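Local coordinates for protein decapping nuclease RAI1 (PDB 5BTO) that removes the NAD cap from the 5' end of RNAs as a metal-dependent decapping nuclease, and binds and stimulates the exoribonuclease RAT1, at residues A[73-78]-A[211-216]; A[104-109]-A[396-401]; A[15-20]-A[337-342]. One frame throughout, in Å; residues are numbered along the deposited sequence.

Contact 1: A[73-78]-A[211-216]; sequences AKFKKI and VNNYEQ
K76 and N212 bring their backbones together in a single parallel-type bridge: K76 N donates to V211 O at 3.0 Å, almost straight, and N213 N gives a longer bond to K76 O. The touching parts, 74-78 and 211-214, run in nearly the same direction, 17° apart, without forming a regular sheet. A third bond replaces the next backbone rung by a side chain. With CG of N213 held between its backbone N and carbonyl carbon (chi1 70°), the amide turns toward 73-78, and OD1 takes the N-H of I78 at 2.7 Å, in the amide plane on a lone pair and at 175°. N212 uses its own OD1 within its segment, accepting from E215 N in an Asx motif, while its ND2 reaches E215 OE1.

Apolar contacts flank these bonds. I78 sits over one face of the Y214 ring, its CB 3.8 Å from the ring centroid in a CH-pi contact, and its CG1 lies against CE2. K76 CG touches CE1 of the same ring at 3.6 Å. The Y214 hydroxyl shares a water with K77 O. The F75 ring presents its edge to V211 O, with CE1 3.9 Å from V211 CG1.

Around this pairing, helix 169-188 packs against F75 and V211 through F180 and Y183, and its E179 forms a salt bridge with K77. The joined loops thus touch both this helix, which carries the metal ligand E186, its side chain about 7 Å from that of V211, and strand 27-34, where R34 binds Y214 O.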
loop_
_atom_site.group_PDB
_atom_site.type_symbol
_atom_site.label_atom_id
_atom_site.label_comp_id
_atom_site.label_asym_id
_atom_site.label_seq_id
_atom_site.Cartn_x
_atom_site.Cartn_y
_atom_site.Cartn_z
ATOM N N ALA A 73 -40.496 9.611 -24.222
ATOM C CA ALA A 73 -41.426 10.568 -23.635
ATOM C C ALA A 73 -42.169 10.022 -22.418
ATOM O O ALA A 73 -42.592 10.786 -21.548
ATOM C CB ALA A 73 -42.421 11.043 -24.689
ATOM N N LYS A 74 -42.327 8.703 -22.358
ATOM C CA LYS A 74 -43.139 8.089 -21.315
ATOM C C LYS A 74 -42.297 7.374 -20.264
ATOM O O LYS A 74 -42.840 6.684 -19.402
ATOM C CB LYS A 74 -44.124 7.093 -21.926
ATOM C CG LYS A 74 -44.895 7.605 -23.129
ATOM C CD LYS A 74 -45.652 6.460 -23.782
ATOM C CE LYS A 74 -44.761 5.225 -23.885
ATOM N NZ LYS A 74 -45.494 4.015 -24.355
ATOM N N PHE A 75 -40.979 7.535 -20.333
ATOM C CA PHE A 75 -40.090 6.871 -19.380
ATOM C C PHE A 75 -40.554 7.138 -17.955
ATOM O O PHE A 75 -40.643 8.288 -17.527
ATOM C CB PHE A 75 -38.645 7.337 -19.565
ATOM C CG PHE A 75 -37.649 6.614 -18.690
ATOM C CD1 PHE A 75 -37.785 5.258 -18.426
ATOM C CD2 PHE A 75 -36.560 7.287 -18.155
ATOM C CE1 PHE A 75 -36.866 4.596 -17.636
ATOM C CE2 PHE A 75 -35.636 6.627 -17.365
ATOM C CZ PHE A 75 -35.790 5.280 -17.105
ATOM N N LYS A 76 -40.868 6.070 -17.230
ATOM C CA LYS A 76 -41.262 6.190 -15.832
ATOM C C LYS A 76 -40.031 6.020 -14.952
ATOM O O LYS A 76 -39.625 4.901 -14.634
ATOM C CB LYS A 76 -42.336 5.163 -15.481
ATOM C CG LYS A 76 -42.831 5.245 -14.047
ATOM C CD LYS A 76 -44.278 4.794 -13.940
ATOM C CE LYS A 76 -44.470 3.390 -14.489
ATOM N NZ LYS A 76 -45.912 3.009 -14.515
ATOM N N LYS A 77 -39.438 7.147 -14.576
ATOM C CA LYS A 77 -38.150 7.166 -13.897
ATOM C C LYS A 77 -38.330 7.433 -12.410
ATOM O O LYS A 77 -38.885 8.453 -12.012
ATOM C CB LYS A 77 -37.247 8.232 -14.529
ATOM C CG LYS A 77 -35.864 8.367 -13.912
ATOM C CD LYS A 77 -35.085 9.489 -14.592
ATOM C CE LYS A 77 -33.794 9.811 -13.855
ATOM N NZ LYS A 77 -32.843 8.669 -13.863
ATOM N N ILE A 78 -37.863 6.502 -11.590
ATOM C CA ILE A 78 -37.963 6.635 -10.146
ATOM C C ILE A 78 -37.023 7.742 -9.668
ATOM O O ILE A 78 -35.885 7.833 -10.131
ATOM C CB ILE A 78 -37.625 5.296 -9.455
ATOM C CG1 ILE A 78 -38.021 5.320 -7.977
ATOM C CG2 ILE A 78 -36.150 4.947 -9.639
ATOM C CD1 ILE A 78 -37.857 3.978 -7.294
ATOM N N VAL A 211 -41.512 1.891 -20.745
ATOM C CA VAL A 211 -40.254 1.568 -20.074
ATOM C C VAL A 211 -40.173 2.248 -18.713
ATOM O O VAL A 211 -40.578 3.406 -18.563
ATOM C CB VAL A 211 -39.044 2.004 -20.921
ATOM C CG1 VAL A 211 -37.743 1.772 -20.162
ATOM C CG2 VAL A 211 -39.033 1.264 -22.243
ATOM N N ASN A 212 -39.644 1.527 -17.727
ATOM C CA ASN A 212 -39.524 2.045 -16.370
ATOM C C ASN A 212 -38.267 1.531 -15.674
ATOM O O ASN A 212 -37.679 0.523 -16.085
ATOM C CB ASN A 212 -40.756 1.672 -15.537
ATOM C CG ASN A 212 -40.705 0.241 -15.021
ATOM O OD1 ASN A 212 -40.095 -0.037 -13.988
ATOM N ND2 ASN A 212 -41.352 -0.671 -15.734
ATOM N N ASN A 213 -37.851 2.220 -14.618
ATOM C CA ASN A 213 -36.726 1.734 -13.824
ATOM C C ASN A 213 -37.114 1.460 -12.372
ATOM O O ASN A 213 -36.253 1.358 -11.497
ATOM C CB ASN A 213 -35.516 2.675 -13.918
ATOM C CG ASN A 213 -35.741 3.997 -13.213
ATOM O OD1 ASN A 213 -36.830 4.278 -12.714
ATOM N ND2 ASN A 213 -34.697 4.814 -13.153
ATOM N N TYR A 214 -38.416 1.338 -12.129
ATOM C CA TYR A 214 -38.919 0.920 -10.825
ATOM C C TYR A 214 -38.654 -0.559 -10.594
ATOM O O TYR A 214 -38.216 -0.964 -9.517
ATOM C CB TYR A 214 -40.420 1.177 -10.717
ATOM C CG TYR A 214 -40.771 2.593 -10.348
ATOM C CD1 TYR A 214 -40.727 3.608 -11.294
ATOM C CD2 TYR A 214 -41.147 2.920 -9.050
ATOM C CE1 TYR A 214 -41.048 4.910 -10.961
ATOM C CE2 TYR A 214 -41.470 4.223 -8.706
ATOM C CZ TYR A 214 -41.420 5.211 -9.665
ATOM O OH TYR A 214 -41.740 6.504 -9.330
ATOM N N GLU A 215 -38.924 -1.363 -11.617
ATOM C CA GLU A 215 -38.840 -2.811 -11.482
ATOM C C GLU A 215 -37.400 -3.286 -11.378
ATOM O O GLU A 215 -36.574 -2.985 -12.243
ATOM C CB GLU A 215 -39.550 -3.505 -12.649
ATOM C CG GLU A 215 -41.057 -3.330 -12.647
ATOM C CD GLU A 215 -41.706 -3.920 -13.880
ATOM O OE1 GLU A 215 -41.307 -3.545 -15.001
ATOM O OE2 GLU A 215 -42.613 -4.763 -13.727
ATOM N N GLN A 216 -37.114 -4.025 -10.309
ATOM C CA GLN A 216 -35.792 -4.593 -10.073
ATOM C C GLN A 216 -35.911 -6.007 -9.540
ATOM O O GLN A 216 -36.733 -6.277 -8.662
ATOM C CB GLN A 216 -35.016 -3.766 -9.047
ATOM C CG GLN A 216 -34.633 -2.379 -9.488
ATOM C CD GLN A 216 -33.789 -1.681 -8.443
ATOM O OE1 GLN A 216 -33.851 -2.014 -7.258
ATOM N NE2 GLN A 216 -32.991 -0.714 -8.876
HETATM O O HOH W 1 -42.038 8.590 -11.112
#

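Contact 2: A[104-109]-A[396-401]; sequences GEKVNV and QWRESI
K106 lays its CB over the centre of one face of the R398 guanidinium, 3.5 Å from CZ. Followed outward from its own CB, R398 first turns CG beside its backbone N and then bends at chi2 (-65°), which carries the chain from the helix across to the loop. Its CD comes 4.0 Å from K106 CB, and NE approaches the same carbon at 3.5 Å. At the tip the branches separate: NH1 also meets K106 CD, while NH2 lies a loose 4.2 Å from V107 CG1. The two long side chains cross at about a right angle; K106 CB covers the flat face, while NE and NH1 bond to other partners. E98 pairs with NE, and D140 with NH1; D140 also offers its backbone O to K106 NZ. These acceptors probably ease the nearness of the two like charges.

Beside this contact, the W397 ring turns its edge to G104, with CH2 3.7 Å from G104 CA. I401 leans CD1 over one face of that indole and sets CG2 3.6 Å from G104 O. Farther out, a water donates to I401 O and weakly to E105 OE2.

E98 ties the pieces together by accepting from W397 NE1, R398 NE and V107 N. Salt bridges from the buried R398 to E98 and D140 thus help join the C-terminal helix 392-400 of this PD-(D/E)XK nuclease fold to the loop between helix 87-101 and strand 111-114, away from the metal and substrate sites.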
loop_
_atom_site.group_PDB
_atom_site.type_symbol
_atom_site.label_atom_id
_atom_site.label_comp_id
_atom_site.label_asym_id
_atom_site.label_seq_id
_atom_site.Cartn_x
_atom_site.Cartn_y
_atom_site.Cartn_z
ATOM N N GLY A 104 -33.300 -20.900 11.533
ATOM C CA GLY A 104 -33.349 -19.878 12.562
ATOM C C GLY A 104 -31.987 -19.438 13.054
ATOM O O GLY A 104 -31.861 -18.921 14.162
ATOM N N GLU A 105 -30.962 -19.647 12.234
ATOM C CA GLU A 105 -29.620 -19.182 12.568
ATOM C C GLU A 105 -29.186 -18.083 11.596
ATOM O O GLU A 105 -29.690 -17.991 10.471
ATOM C CB GLU A 105 -28.612 -20.338 12.558
ATOM C CG GLU A 105 -28.994 -21.555 13.415
ATOM C CD GLU A 105 -28.782 -21.357 14.917
ATOM O OE1 GLU A 105 -28.161 -20.352 15.320
ATOM O OE2 GLU A 105 -29.243 -22.217 15.702
ATOM N N LYS A 106 -28.255 -17.246 12.035
ATOM C CA LYS A 106 -27.752 -16.172 11.184
ATOM C C LYS A 106 -26.969 -16.756 10.016
ATOM O O LYS A 106 -26.346 -17.809 10.148
ATOM C CB LYS A 106 -26.887 -15.195 11.986
ATOM C CG LYS A 106 -25.517 -15.731 12.390
ATOM C CD LYS A 106 -24.756 -14.736 13.270
ATOM C CE LYS A 106 -23.399 -15.289 13.676
ATOM N NZ LYS A 106 -22.704 -14.402 14.658
ATOM N N VAL A 107 -27.006 -16.071 8.874
ATOM C CA VAL A 107 -26.272 -16.513 7.698
ATOM C C VAL A 107 -24.780 -16.567 8.022
ATOM O O VAL A 107 -24.250 -15.707 8.742
ATOM C CB VAL A 107 -26.546 -15.587 6.480
ATOM C CG1 VAL A 107 -26.082 -14.164 6.778
ATOM C CG2 VAL A 107 -25.864 -16.112 5.220
ATOM N N ASN A 108 -24.104 -17.576 7.482
ATOM C CA ASN A 108 -22.711 -17.825 7.816
ATOM C C ASN A 108 -21.747 -17.059 6.920
ATOM O O ASN A 108 -21.095 -17.646 6.063
ATOM C CB ASN A 108 -22.408 -19.319 7.742
ATOM C CG ASN A 108 -20.995 -19.646 8.165
ATOM O OD1 ASN A 108 -20.457 -19.048 9.099
ATOM N ND2 ASN A 108 -20.374 -20.590 7.466
ATOM N N VAL A 109 -21.671 -15.746 7.127
ATOM C CA VAL A 109 -20.723 -14.891 6.406
ATOM C C VAL A 109 -20.091 -13.868 7.335
ATOM O O VAL A 109 -20.560 -13.657 8.461
ATOM C CB VAL A 109 -21.385 -14.135 5.230
ATOM C CG1 VAL A 109 -21.990 -15.116 4.227
ATOM C CG2 VAL A 109 -22.436 -13.151 5.735
ATOM N N GLN A 396 -34.003 -7.195 16.497
ATOM C CA GLN A 396 -34.846 -7.999 17.377
ATOM C C GLN A 396 -34.745 -9.473 16.997
ATOM O O GLN A 396 -34.631 -10.348 17.860
ATOM C CB GLN A 396 -36.298 -7.520 17.324
ATOM C CG GLN A 396 -37.197 -8.152 18.364
ATOM C CD GLN A 396 -38.604 -7.606 18.301
ATOM O OE1 GLN A 396 -39.511 -8.257 17.784
ATOM N NE2 GLN A 396 -38.795 -6.402 18.825
ATOM N N TRP A 397 -34.768 -9.746 15.696
ATOM C CA TRP A 397 -34.607 -11.112 15.226
ATOM C C TRP A 397 -33.274 -11.697 15.676
ATOM O O TRP A 397 -33.236 -12.765 16.269
ATOM C CB TRP A 397 -34.757 -11.198 13.697
ATOM C CG TRP A 397 -34.148 -12.426 13.095
ATOM C CD1 TRP A 397 -33.108 -12.474 12.200
ATOM C CD2 TRP A 397 -34.529 -13.785 13.338
ATOM N NE1 TRP A 397 -32.820 -13.776 11.884
ATOM C CE2 TRP A 397 -33.679 -14.602 12.565
ATOM C CE3 TRP A 397 -35.507 -14.391 14.136
ATOM C CZ2 TRP A 397 -33.776 -15.988 12.562
ATOM C CZ3 TRP A 397 -35.600 -15.771 14.133
ATOM C CH2 TRP A 397 -34.744 -16.556 13.348
ATOM N N ARG A 398 -32.169 -11.008 15.384
ATOM C CA ARG A 398 -30.863 -11.558 15.723
ATOM C C ARG A 398 -30.688 -11.746 17.233
ATOM O O ARG A 398 -30.067 -12.705 17.676
ATOM C CB ARG A 398 -29.743 -10.692 15.135
ATOM C CG ARG A 398 -29.648 -10.806 13.622
ATOM C CD ARG A 398 -29.241 -12.211 13.211
ATOM N NE ARG A 398 -28.824 -12.255 11.814
ATOM C CZ ARG A 398 -27.629 -11.864 11.377
ATOM N NH1 ARG A 398 -26.729 -11.386 12.228
ATOM N NH2 ARG A 398 -27.341 -11.932 10.076
ATOM N N GLU A 399 -31.247 -10.829 18.010
ATOM C CA GLU A 399 -31.230 -10.951 19.471
ATOM C C GLU A 399 -31.933 -12.218 19.928
ATOM O O GLU A 399 -31.509 -12.870 20.881
ATOM C CB GLU A 399 -31.893 -9.735 20.112
ATOM C CG GLU A 399 -31.059 -8.455 20.069
ATOM C CD GLU A 399 -31.885 -7.226 20.397
ATOM O OE1 GLU A 399 -33.050 -7.388 20.812
ATOM O OE2 GLU A 399 -31.376 -6.098 20.234
ATOM N N SER A 400 -33.013 -12.562 19.245
ATOM C CA SER A 400 -33.869 -13.664 19.696
ATOM C C SER A 400 -33.228 -15.030 19.463
ATOM O O SER A 400 -33.635 -16.024 20.054
ATOM C CB SER A 400 -35.234 -13.605 19.005
ATOM O OG SER A 400 -35.162 -14.094 17.665
ATOM N N ILE A 401 -32.243 -15.078 18.576
ATOM C CA ILE A 401 -31.538 -16.316 18.278
ATOM C C ILE A 401 -30.683 -16.767 19.456
ATOM O O ILE A 401 -30.458 -17.966 19.653
ATOM C CB ILE A 401 -30.626 -16.142 17.052
ATOM C CG1 ILE A 401 -31.449 -15.704 15.838
ATOM C CG2 ILE A 401 -29.842 -17.428 16.774
ATOM C CD1 ILE A 401 -30.618 -15.526 14.557
HETATM O O HOH W 2 -31.109 -20.616 18.181
#

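Contact 3: A[15-20]-A[337-342]; sequences QSRAKT and LKWYGA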
loop_
_atom_site.group_PDB
_atom_site.type_symbol
_atom_site.label_atom_id
_atom_site.label_comp_id
_atom_site.label_asym_id
_atom_site.label_seq_id
_atom_site.Cartn_x
_atom_site.Cartn_y
_atom_site.Cartn_z
ATOM N N GLN A 15 -1.139 0.601 -3.374
ATOM C CA GLN A 15 -0.281 -0.438 -3.931
ATOM C C GLN A 15 -0.484 -1.804 -3.271
ATOM O O GLN A 15 0.154 -2.770 -3.658
ATOM C CB GLN A 15 1.200 -0.031 -3.821
ATOM C CG GLN A 15 1.540 1.223 -4.586
ATOM C CD GLN A 15 3.039 1.486 -4.643
ATOM O OE1 GLN A 15 3.807 1.000 -3.804
ATOM N NE2 GLN A 15 3.463 2.257 -5.630
ATOM N N SER A 16 -1.359 -1.881 -2.272
ATOM C CA SER A 16 -1.497 -3.125 -1.508
ATOM C C SER A 16 -2.080 -4.222 -2.400
ATOM O O SER A 16 -3.013 -3.972 -3.156
ATOM C CB SER A 16 -2.371 -2.921 -0.270
ATOM O OG SER A 16 -2.158 -3.968 0.658
ATOM N N ARG A 17 -1.528 -5.430 -2.311
ATOM C CA ARG A 17 -1.979 -6.535 -3.161
ATOM C C ARG A 17 -1.989 -7.837 -2.379
ATOM O O ARG A 17 -0.978 -8.207 -1.766
ATOM C CB ARG A 17 -1.058 -6.712 -4.380
ATOM C CG ARG A 17 -0.985 -5.534 -5.346
ATOM C CD ARG A 17 -2.267 -5.334 -6.142
ATOM N NE ARG A 17 -2.150 -4.241 -7.116
ATOM C CZ ARG A 17 -2.431 -2.968 -6.848
ATOM N NH1 ARG A 17 -2.838 -2.606 -5.627
ATOM N NH2 ARG A 17 -2.305 -2.049 -7.799
ATOM N N ALA A 18 -3.122 -8.535 -2.399
ATOM C CA ALA A 18 -3.186 -9.869 -1.822
ATOM C C ALA A 18 -2.593 -10.888 -2.788
ATOM O O ALA A 18 -2.497 -10.641 -3.994
ATOM C CB ALA A 18 -4.628 -10.231 -1.476
ATOM N N LYS A 19 -2.179 -12.031 -2.260
ATOM C CA LYS A 19 -1.772 -13.131 -3.118
ATOM C C LYS A 19 -3.019 -13.631 -3.843
ATOM O O LYS A 19 -4.124 -13.562 -3.302
ATOM C CB LYS A 19 -1.176 -14.253 -2.275
ATOM C CG LYS A 19 -0.284 -15.207 -3.042
ATOM C CD LYS A 19 1.035 -14.547 -3.407
ATOM C CE LYS A 19 2.135 -15.585 -3.559
ATOM N NZ LYS A 19 2.353 -16.341 -2.291
ATOM N N THR A 20 -2.855 -14.115 -5.068
ATOM C CA THR A 20 -3.985 -14.684 -5.788
ATOM C C THR A 20 -4.440 -15.938 -5.057
ATOM O O THR A 20 -3.624 -16.772 -4.679
ATOM C CB THR A 20 -3.627 -15.020 -7.255
ATOM O OG1 THR A 20 -3.487 -13.804 -8.002
ATOM C CG2 THR A 20 -4.722 -15.856 -7.892
ATOM N N LEU A 337 -8.240 -7.743 -8.942
ATOM C CA LEU A 337 -8.699 -8.747 -7.976
ATOM C C LEU A 337 -7.766 -8.852 -6.764
ATOM O O LEU A 337 -8.226 -9.046 -5.635
ATOM C CB LEU A 337 -8.869 -10.114 -8.646
ATOM C CG LEU A 337 -9.616 -11.169 -7.829
ATOM C CD1 LEU A 337 -11.026 -10.680 -7.496
ATOM C CD2 LEU A 337 -9.670 -12.489 -8.602
ATOM N N LYS A 338 -6.462 -8.731 -6.995
ATOM C CA LYS A 338 -5.502 -8.728 -5.886
ATOM C C LYS A 338 -5.674 -7.493 -4.995
ATOM O O LYS A 338 -5.547 -7.583 -3.765
ATOM C CB LYS A 338 -4.063 -8.822 -6.410
ATOM C CG LYS A 338 -3.709 -10.159 -7.057
ATOM C CD LYS A 338 -2.331 -10.089 -7.693
ATOM C CE LYS A 338 -2.031 -11.314 -8.531
ATOM N NZ LYS A 338 -0.744 -11.185 -9.276
ATOM N N TRP A 339 -5.942 -6.334 -5.599
ATOM C CA TRP A 339 -6.267 -5.140 -4.809
ATOM C C TRP A 339 -7.537 -5.366 -3.976
ATOM O O TRP A 339 -7.600 -5.062 -2.784
ATOM C CB TRP A 339 -6.428 -3.916 -5.724
ATOM C CG TRP A 339 -7.283 -2.824 -5.145
ATOM C CD1 TRP A 339 -8.569 -2.505 -5.503
ATOM C CD2 TRP A 339 -6.928 -1.918 -4.088
ATOM N NE1 TRP A 339 -9.024 -1.448 -4.751
ATOM C CE2 TRP A 339 -8.038 -1.066 -3.877
ATOM C CE3 TRP A 339 -5.774 -1.732 -3.316
ATOM C CZ2 TRP A 339 -8.038 -0.054 -2.919
ATOM C CZ3 TRP A 339 -5.767 -0.721 -2.364
ATOM C CH2 TRP A 339 -6.897 0.109 -2.174
ATOM N N TYR A 340 -8.570 -5.900 -4.610
ATOM C CA TYR A 340 -9.820 -6.107 -3.909
ATOM C C TYR A 340 -9.619 -7.057 -2.724
ATOM O O TYR A 340 -10.144 -6.828 -1.630
ATOM C CB TYR A 340 -10.841 -6.678 -4.905
ATOM C CG TYR A 340 -12.184 -7.007 -4.314
ATOM C CD1 TYR A 340 -12.996 -6.014 -3.774
ATOM C CD2 TYR A 340 -12.660 -8.311 -4.337
ATOM C CE1 TYR A 340 -14.251 -6.320 -3.244
ATOM C CE2 TYR A 340 -13.899 -8.626 -3.817
ATOM C CZ TYR A 340 -14.682 -7.630 -3.272
ATOM O OH TYR A 340 -15.921 -7.940 -2.765
ATOM N N GLY A 341 -8.838 -8.110 -2.936
ATOM C CA GLY A 341 -8.550 -9.051 -1.868
ATOM C C GLY A 341 -7.821 -8.355 -0.727
ATOM O O GLY A 341 -8.066 -8.639 0.448
ATOM N N ALA A 342 -6.932 -7.431 -1.068
ATOM C CA ALA A 342 -6.192 -6.701 -0.032
ATOM C C ALA A 342 -7.126 -5.827 0.802
ATOM O O ALA A 342 -6.995 -5.744 2.034
ATOM C CB ALA A 342 -5.060 -5.835 -0.667
HETATM O O HOH W 3 -1.663 -13.891 -10.056
#
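A18 fits closely against the helix at K338, G341 and A342. Its backbone N donates to K338 O at 2.9 Å, nearly straight at the hydrogen but from above the carbonyl plane. A342 N, the regular helical donor, reaches that oxygen from the opposite face, so one carbonyl is gripped by two N-H groups. A18 CB, pointed at the helix, comes 3.6 Å from A342 N. The absence of a side chain at G341 lets the loop lie this close. The extended chain of K338 packs from CB to CD along A18 O, its CG 3.3 Å from that oxygen. Next to it, A342 CB meets S16 OG, and S16 O approaches the edge of the W339 indole near its plane, 3.6 Å from CE3. R17 bends at chi2 (-70°) and folds back over W339 CB, which lies over one face of its guanidinium; NH1 bonds to S16 O at 2.8 Å and also to L14 O.

The solvent side is looser, limited to exposed T20 and the tip of K338. There a water bridges T20 OG1 and, weakly, K338 NZ.

Beyond the chain, S16 OG bonds to D49 of the second subunit, whose D197 forms a long, weak ion pair with R17 NE. W339 meets F371 edge-to-face. The chemistry implies that a direct backbone bond and small residues fix the position of the loop on helix 333-350, while the S16 hydroxyl, and more weakly the R17 guanidinium, also reach the second subunit.

From the N terminus, segment 15-20 comes first, and contact 3 closes the longest loop by bringing it onto helix 333-350 more than 300 residues later. Contact 1 falls wholly within that loop, joining the chain ahead of helix 87-101 to the approach to strand 216-225. Segment 104-109 lies between the two halves of contact 1, yet its partner is at the C-terminal end, so contact 2 crosses both other closures. Contacts 1 and 3 occupy opposite sides of the chain's centre, their centres 38 Å apart. Together the three secure the N-terminal loop, the loops around helix 87-101 and the last helix to the fold.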